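Local coordinates for interleukin-20 receptor subunit beta (Homo sapiens, PDB 6DF3), which pairs with IL20RA or IL22RA1 to form type II cytokine receptors, the first for IL-19, IL-20 and IL-24, the second for IL-20 and IL-24, at residues 68-72 with 73-77; 38-41 with 42-46. The protein carries 1 engineered substitution. All blocks are in the same frame, centred on the assembly; numbering follows the deposited sequence.

Interaction 1: residues 68-72 with 73-77; sequences DITAT and VPYNL
Y75, on strand 74-83, turns its ring toward the loop that precedes it, and I69 lies over one face of that ring. The I69 CD1 methyl stands 3.9 Å from the ring centroid, 22° off the normal, which qualifies as a CH-pi contact; it is offset toward the CG end. The second branch, CG2, lies on the same side, beyond the CD1-CE1 border, 3.8 Å from Y75 CE1. The first torsion sets CG1 anti to the carbonyl carbon (chi1 -52°) and CG2 anti to the backbone N; the second then swings CD1 over the ring. The phenol end is fixed by the loop backbone: T70 N donates to Y75 OH at 3.1 Å, nearly straight at 169°. Water 1, lying in the ring plane at its edge, is 2.7 Å from Y75 OH and also bonds T70 OG1, whose other partner is a polar side chain of the chain of another protein. A71 O meets the ring edge as well, 3.5 Å from Y75 CE1. The chain reverses at an inverse gamma turn centred on T72, closed by a weak bond from V73 N to A71 O at 2.9 Å. Water 2 donates to both A71 O and V73 O, bracing the same bend. Face packing and a gripped hydroxyl thus hold the tyrosine against its own loop. Around it, the Y75 backbone hydrogen-bonds that of F97 in strand 86-98 and its side chain touches Y36 of strand 31-37, while T72 OG1 bonds A177 O, linking the turn to the second domain.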
ATOM      1  N   ASP C  68      13.038   2.278   9.394  1.00 48.48           N
ATOM      2  CA  ASP C  68      12.418   2.363  10.682  1.00 47.34           C
ATOM      3  C   ASP C  68      11.486   3.563  10.790  1.00 47.80           C
ATOM      4  O   ASP C  68      10.623   3.574  11.609  1.00 44.02           O
ATOM      5  CB  ASP C  68      13.501   2.533  11.740  1.00 48.11           C
ATOM      6  CG  ASP C  68      14.585   1.447  11.657  1.00 55.60           C
ATOM      7  OD1 ASP C  68      14.256   0.232  11.612  1.00 53.82           O
ATOM      8  OD2 ASP C  68      15.792   1.797  11.650  1.00 61.84           O
ATOM      9  N   ILE C  69      11.720   4.633  10.026  1.00 46.18           N
ATOM     10  CA  ILE C  69      10.871   5.800  10.095  1.00 44.24           C
ATOM     11  C   ILE C  69       9.717   5.577   9.116  1.00 45.70           C
ATOM     12  O   ILE C  69       9.938   5.661   7.901  1.00 45.58           O
ATOM     13  CB  ILE C  69      11.662   7.091   9.733  1.00 46.24           C
ATOM     14  CG1 ILE C  69      12.970   7.254  10.554  1.00 46.46           C
ATOM     15  CG2 ILE C  69      10.800   8.318   9.938  1.00 46.73           C
ATOM     16  CD1 ILE C  69      12.865   6.968  11.994  1.00 46.17           C
ATOM     17  N   THR C  70       8.504   5.258   9.611  1.00 42.55           N
ATOM     18  CA  THR C  70       7.433   4.755   8.715  1.00 41.87           C
ATOM     19  C   THR C  70       6.142   5.490   8.889  1.00 40.57           C
ATOM     20  O   THR C  70       5.060   5.115   8.324  1.00 42.62           O
ATOM     21  CB  THR C  70       7.165   3.267   8.981  1.00 47.02           C
ATOM     22  OG1 THR C  70       7.000   3.101  10.340  1.00 43.84           O
ATOM     23  CG2 THR C  70       8.335   2.368   8.574  1.00 48.96           C
ATOM     24  N   ALA C  71       6.243   6.600   9.600  1.00 39.82           N
ATOM     25  CA  ALA C  71       5.164   7.531   9.704  1.00 40.14           C
ATOM     26  C   ALA C  71       5.690   9.004   9.752  1.00 40.38           C
ATOM     27  O   ALA C  71       6.784   9.304  10.256  1.00 41.92           O
ATOM     28  CB  ALA C  71       4.363   7.205  10.932  1.00 41.14           C
ATOM     29  N   THR C  72       4.847   9.928   9.342  1.00 41.38           N
ATOM     30  CA  THR C  72       5.199  11.371   9.374  1.00 42.43           C
ATOM     31  C   THR C  72       4.832  11.926  10.788  1.00 43.82           C
ATOM     32  O   THR C  72       3.890  12.681  10.968  1.00 46.93           O
ATOM     33  CB  THR C  72       4.543  12.098   8.200  1.00 45.87           C
ATOM     34  OG1 THR C  72       4.908  11.416   6.982  1.00 46.38           O
ATOM     35  CG2 THR C  72       4.991  13.542   8.080  1.00 46.15           C
ATOM     36  N   VAL C  73       5.606  11.498  11.775  1.00 41.71           N
ATOM     37  CA  VAL C  73       5.520  11.922  13.146  1.00 42.57           C
ATOM     38  C   VAL C  73       6.991  11.989  13.680  1.00 42.95           C
ATOM     39  O   VAL C  73       7.929  11.401  13.044  1.00 41.45           O
ATOM     40  CB  VAL C  73       4.688  10.921  14.005  1.00 43.66           C
ATOM     41  CG1 VAL C  73       3.284  10.691  13.446  1.00 44.65           C
ATOM     42  CG2 VAL C  73       5.379   9.574  14.141  1.00 41.19           C
ATOM     43  N   PRO C  74       7.219  12.712  14.817  1.00 43.12           N
ATOM     44  CA  PRO C  74       8.570  12.765  15.362  1.00 43.96           C
ATOM     45  C   PRO C  74       8.970  11.459  16.004  1.00 44.95           C
ATOM     46  O   PRO C  74       8.172  10.880  16.705  1.00 49.10           O
ATOM     47  CB  PRO C  74       8.527  13.890  16.460  1.00 42.36           C
ATOM     48  CG  PRO C  74       7.048  14.097  16.728  1.00 45.39           C
ATOM     49  CD  PRO C  74       6.253  13.555  15.552  1.00 43.79           C
ATOM     50  N   TYR C  75      10.237  11.088  15.827  1.00 42.32           N
ATOM     51  CA  TYR C  75      10.853   9.872  16.283  1.00 42.17           C
ATOM     52  C   TYR C  75      12.056  10.234  17.191  1.00 41.91           C
ATOM     53  O   TYR C  75      12.833  11.104  16.866  1.00 42.51           O
ATOM     54  CB  TYR C  75      11.387   9.058  15.065  1.00 41.32           C
ATOM     55  CG  TYR C  75      10.409   8.136  14.443  1.00 40.06           C
ATOM     56  CD1 TYR C  75       9.481   8.626  13.546  1.00 41.09           C
ATOM     57  CD2 TYR C  75      10.407   6.772  14.729  1.00 37.41           C
ATOM     58  CE1 TYR C  75       8.523   7.784  12.938  1.00 44.20           C
ATOM     59  CE2 TYR C  75       9.449   5.910  14.141  1.00 40.71           C
ATOM     60  CZ  TYR C  75       8.501   6.411  13.236  1.00 41.24           C
ATOM     61  OH  TYR C  75       7.570   5.622  12.555  1.00 40.97           O
ATOM     62  N   ASN C  76      12.179   9.542  18.295  1.00 42.60           N
ATOM     63  CA  ASN C  76      13.348   9.496  19.097  1.00 43.31           C
ATOM     64  C   ASN C  76      14.232   8.402  18.604  1.00 42.65           C
ATOM     65  O   ASN C  76      13.766   7.345  18.217  1.00 41.24           O
ATOM     66  CB  ASN C  76      12.986   9.196  20.564  1.00 46.19           C
ATOM     67  CG  ASN C  76      12.020  10.204  21.146  1.00 48.12           C
ATOM     68  OD1 ASN C  76      11.987  11.348  20.729  1.00 52.56           O
ATOM     69  ND2 ASN C  76      11.188   9.750  22.079  1.00 48.11           N
ATOM     70  N   LEU C  77      15.521   8.646  18.703  1.00 43.46           N
ATOM     71  CA  LEU C  77      16.555   7.707  18.303  1.00 44.89           C
ATOM     72  C   LEU C  77      17.640   7.732  19.397  1.00 48.22           C
ATOM     73  O   LEU C  77      17.882   8.758  20.009  1.00 47.96           O
ATOM     74  CB  LEU C  77      17.105   8.166  16.985  1.00 48.07           C
ATOM     75  CG  LEU C  77      16.182   7.944  15.778  1.00 47.87           C
ATOM     76  CD1 LEU C  77      16.627   8.868  14.662  1.00 50.91           C
ATOM     77  CD2 LEU C  77      16.329   6.499  15.362  1.00 51.17           C
TER
HETATM   78  O   HOH W   1       7.256   3.165  13.569  1.00 42.15           O
HETATM   79  O   HOH W   2       9.020  10.780  10.764  1.00 38.36           O

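Interaction 2: residues 38-41 with 42-46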
ATOM      1  N   GLY C  38       8.761   5.777  17.849  1.00 43.53           N
ATOM      2  CA  GLY C  38       7.918   6.775  17.170  1.00 42.83           C
ATOM      3  C   GLY C  38       7.233   7.545  18.253  1.00 43.99           C
ATOM      4  O   GLY C  38       7.371   7.225  19.438  1.00 41.86           O
ATOM      5  N   GLU C  39       6.495   8.553  17.861  1.00 44.62           N
ATOM      6  CA  GLU C  39       5.672   9.311  18.776  1.00 46.31           C
ATOM      7  C   GLU C  39       4.651   8.450  19.543  1.00 48.20           C
ATOM      8  O   GLU C  39       4.294   8.776  20.672  1.00 46.39           O
ATOM      9  CB  GLU C  39       4.915  10.373  18.000  1.00 48.61           C
ATOM     10  CG  GLU C  39       4.186  11.327  18.900  1.00 52.26           C
ATOM     11  CD  GLU C  39       3.388  12.414  18.152  1.00 57.07           C
ATOM     12  OE1 GLU C  39       3.077  12.270  16.933  1.00 57.77           O
ATOM     13  OE2 GLU C  39       3.101  13.455  18.799  1.00 66.00           O
ATOM     14  N   TYR C  40       4.077   7.431  18.896  1.00 42.36           N
ATOM     15  CA  TYR C  40       3.248   6.573  19.611  1.00 42.08           C
ATOM     16  C   TYR C  40       4.018   6.070  20.896  1.00 43.87           C
ATOM     17  O   TYR C  40       3.531   6.217  22.017  1.00 43.47           O
ATOM     18  CB  TYR C  40       2.829   5.350  18.805  1.00 41.21           C
ATOM     19  CG  TYR C  40       2.002   4.396  19.662  1.00 40.95           C
ATOM     20  CD1 TYR C  40       0.752   4.758  20.139  1.00 42.91           C
ATOM     21  CD2 TYR C  40       2.503   3.194  20.062  1.00 43.06           C
ATOM     22  CE1 TYR C  40      -0.033   3.909  20.922  1.00 43.45           C
ATOM     23  CE2 TYR C  40       1.750   2.325  20.882  1.00 45.58           C
ATOM     24  CZ  TYR C  40       0.502   2.706  21.321  1.00 44.85           C
ATOM     25  OH  TYR C  40      -0.199   1.846  22.072  1.00 47.27           O
ATOM     26  N   GLU C  41       5.193   5.477  20.719  1.00 42.56           N
ATOM     27  CA  GLU C  41       5.860   4.847  21.828  1.00 45.76           C
ATOM     28  C   GLU C  41       6.288   5.906  22.874  1.00 50.86           C
ATOM     29  O   GLU C  41       6.118   5.739  24.082  1.00 50.13           O
ATOM     30  CB  GLU C  41       7.002   4.004  21.338  1.00 45.46           C
ATOM     31  CG  GLU C  41       6.549   2.764  20.535  1.00 44.14           C
ATOM     32  CD  GLU C  41       6.294   2.977  19.047  1.00 43.16           C
ATOM     33  OE1 GLU C  41       6.494   4.112  18.532  1.00 45.05           O
ATOM     34  OE2 GLU C  41       5.739   2.057  18.439  1.00 43.52           O
ATOM     35  N   SER C  42       6.716   7.044  22.354  1.00 50.73           N
ATOM     36  CA  SER C  42       7.094   8.199  23.088  1.00 53.09           C
ATOM     37  C   SER C  42       5.991   8.631  24.070  1.00 55.73           C
ATOM     38  O   SER C  42       6.265   8.856  25.223  1.00 54.59           O
ATOM     39  CB  SER C  42       7.393   9.312  22.104  1.00 54.30           C
ATOM     40  OG  SER C  42       8.288  10.182  22.696  1.00 59.89           O
ATOM     41  N   LEU C  43       4.758   8.716  23.601  1.00 55.64           N
ATOM     42  CA  LEU C  43       3.591   9.108  24.410  1.00 55.95           C
ATOM     43  C   LEU C  43       2.836   7.993  25.164  1.00 53.83           C
ATOM     44  O   LEU C  43       2.180   8.284  26.125  1.00 57.04           O
ATOM     45  CB  LEU C  43       2.544   9.793  23.518  1.00 57.58           C
ATOM     46  CG  LEU C  43       2.918  11.117  22.877  1.00 61.75           C
ATOM     47  CD1 LEU C  43       1.923  11.516  21.809  1.00 59.44           C
ATOM     48  CD2 LEU C  43       2.997  12.238  23.928  1.00 63.96           C
ATOM     49  N   TYR C  44       2.834   6.757  24.715  1.00 48.59           N
ATOM     50  CA  TYR C  44       1.940   5.796  25.323  1.00 50.67           C
ATOM     51  C   TYR C  44       2.716   4.625  25.954  1.00 52.79           C
ATOM     52  O   TYR C  44       2.138   3.904  26.717  1.00 55.74           O
ATOM     53  CB  TYR C  44       0.928   5.217  24.283  1.00 52.78           C
ATOM     54  CG  TYR C  44      -0.204   6.116  23.707  1.00 51.51           C
ATOM     55  CD1 TYR C  44       0.056   7.021  22.684  1.00 54.62           C
ATOM     56  CD2 TYR C  44      -1.505   5.998  24.122  1.00 57.12           C
ATOM     57  CE1 TYR C  44      -0.936   7.834  22.139  1.00 54.75           C
ATOM     58  CE2 TYR C  44      -2.507   6.832  23.591  1.00 60.74           C
ATOM     59  CZ  TYR C  44      -2.192   7.738  22.574  1.00 56.57           C
ATOM     60  OH  TYR C  44      -3.148   8.542  21.937  1.00 64.23           O
ATOM     61  N   THR C  45       3.978   4.387  25.563  1.00 50.73           N
ATOM     62  CA  THR C  45       4.771   3.250  26.012  1.00 49.29           C
ATOM     63  C   THR C  45       6.231   3.754  26.076  1.00 49.13           C
ATOM     64  O   THR C  45       7.134   3.229  25.387  1.00 47.52           O
ATOM     65  CB  THR C  45       4.634   1.978  25.100  1.00 54.19           C
ATOM     66  OG1 THR C  45       5.097   2.163  23.736  1.00 50.06           O
ATOM     67  CG2 THR C  45       3.256   1.526  25.030  1.00 58.94           C
ATOM     68  N   SER C  46       6.468   4.795  26.881  1.00 49.38           N
ATOM     69  CA  SER C  46       7.724   5.527  26.815  1.00 49.79           C
ATOM     70  C   SER C  46       8.950   4.723  27.216  1.00 51.83           C
ATOM     71  O   SER C  46      10.083   5.101  26.889  1.00 52.00           O
ATOM     72  CB  SER C  46       7.636   6.833  27.612  1.00 54.77           C
ATOM     73  OG  SER C  46       7.358   6.619  29.008  1.00 58.10           O
TER
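Residues 39-44 form a short helix in the first fibronectin type III domain, directly after strand 31-37, with G38 at the N-cap position. Its i to i+4 bonds give the evidence: S42 N to G38 O at 3.0 Å, L43 N to E39 O at 3.0 Å, and Y44 N to Y40 O at 2.8 Å. T45 is the first residue to leave helical backbone angles. One turn apart, Y40 and Y44 form an aromatic pair whose planes are inclined by 21° but slid apart, with centroids separated by 4.9 Å; the rings therefore barely overlap. The closest approach is at the borders, Y40 CD1 to Y44 CD1 at 3.5 Å, while Y44 CB sits over the Y40 face. The two side chains cross at about a right angle. E39 and L43 run side by side, the glutamate methylene CG of E39 3.7 Å from L43 CD1. E41, bent at chi2 (86°), carries OE1 back toward the helix start, where G38 N gives it a weak bond of 2.9 Å. Both E41 carboxylate oxygens also bond polar side chains of the chain of another protein, whose backbone meets Y40 OH. T45 OG1, buried beside E41 CG, has no polar partner in the model. Backbone bonds thus form the turn, and aromatic and aliphatic contacts line its flank; the E41 carboxylate is held by polar side chains of the other protein, with G38 N adding a weak bond that probably helps to offset its charge.

Overall arrangement
Both contacts are local and lie in the receptor's extracellular part, in the first of its two fibronectin type III domains, with centres 11 Å apart, but they differ in burial. Six of the seven touching residues in interaction 1 are buried, whereas interaction 2 is only partly covered and includes the exposed L43 and S46. In 68-77 a single tyrosine is held by a loop, with waters filling in; in 38-46 regular helical bonding is joined by two tyrosine rings, nearly parallel but slid apart. They meet directly: N76 ND2 lies 3.0 Å from S42 OG, a probable hydrogen bond, and Y75 CD2 packs on G38 CA. Both probably lie at or near an interface with another protein.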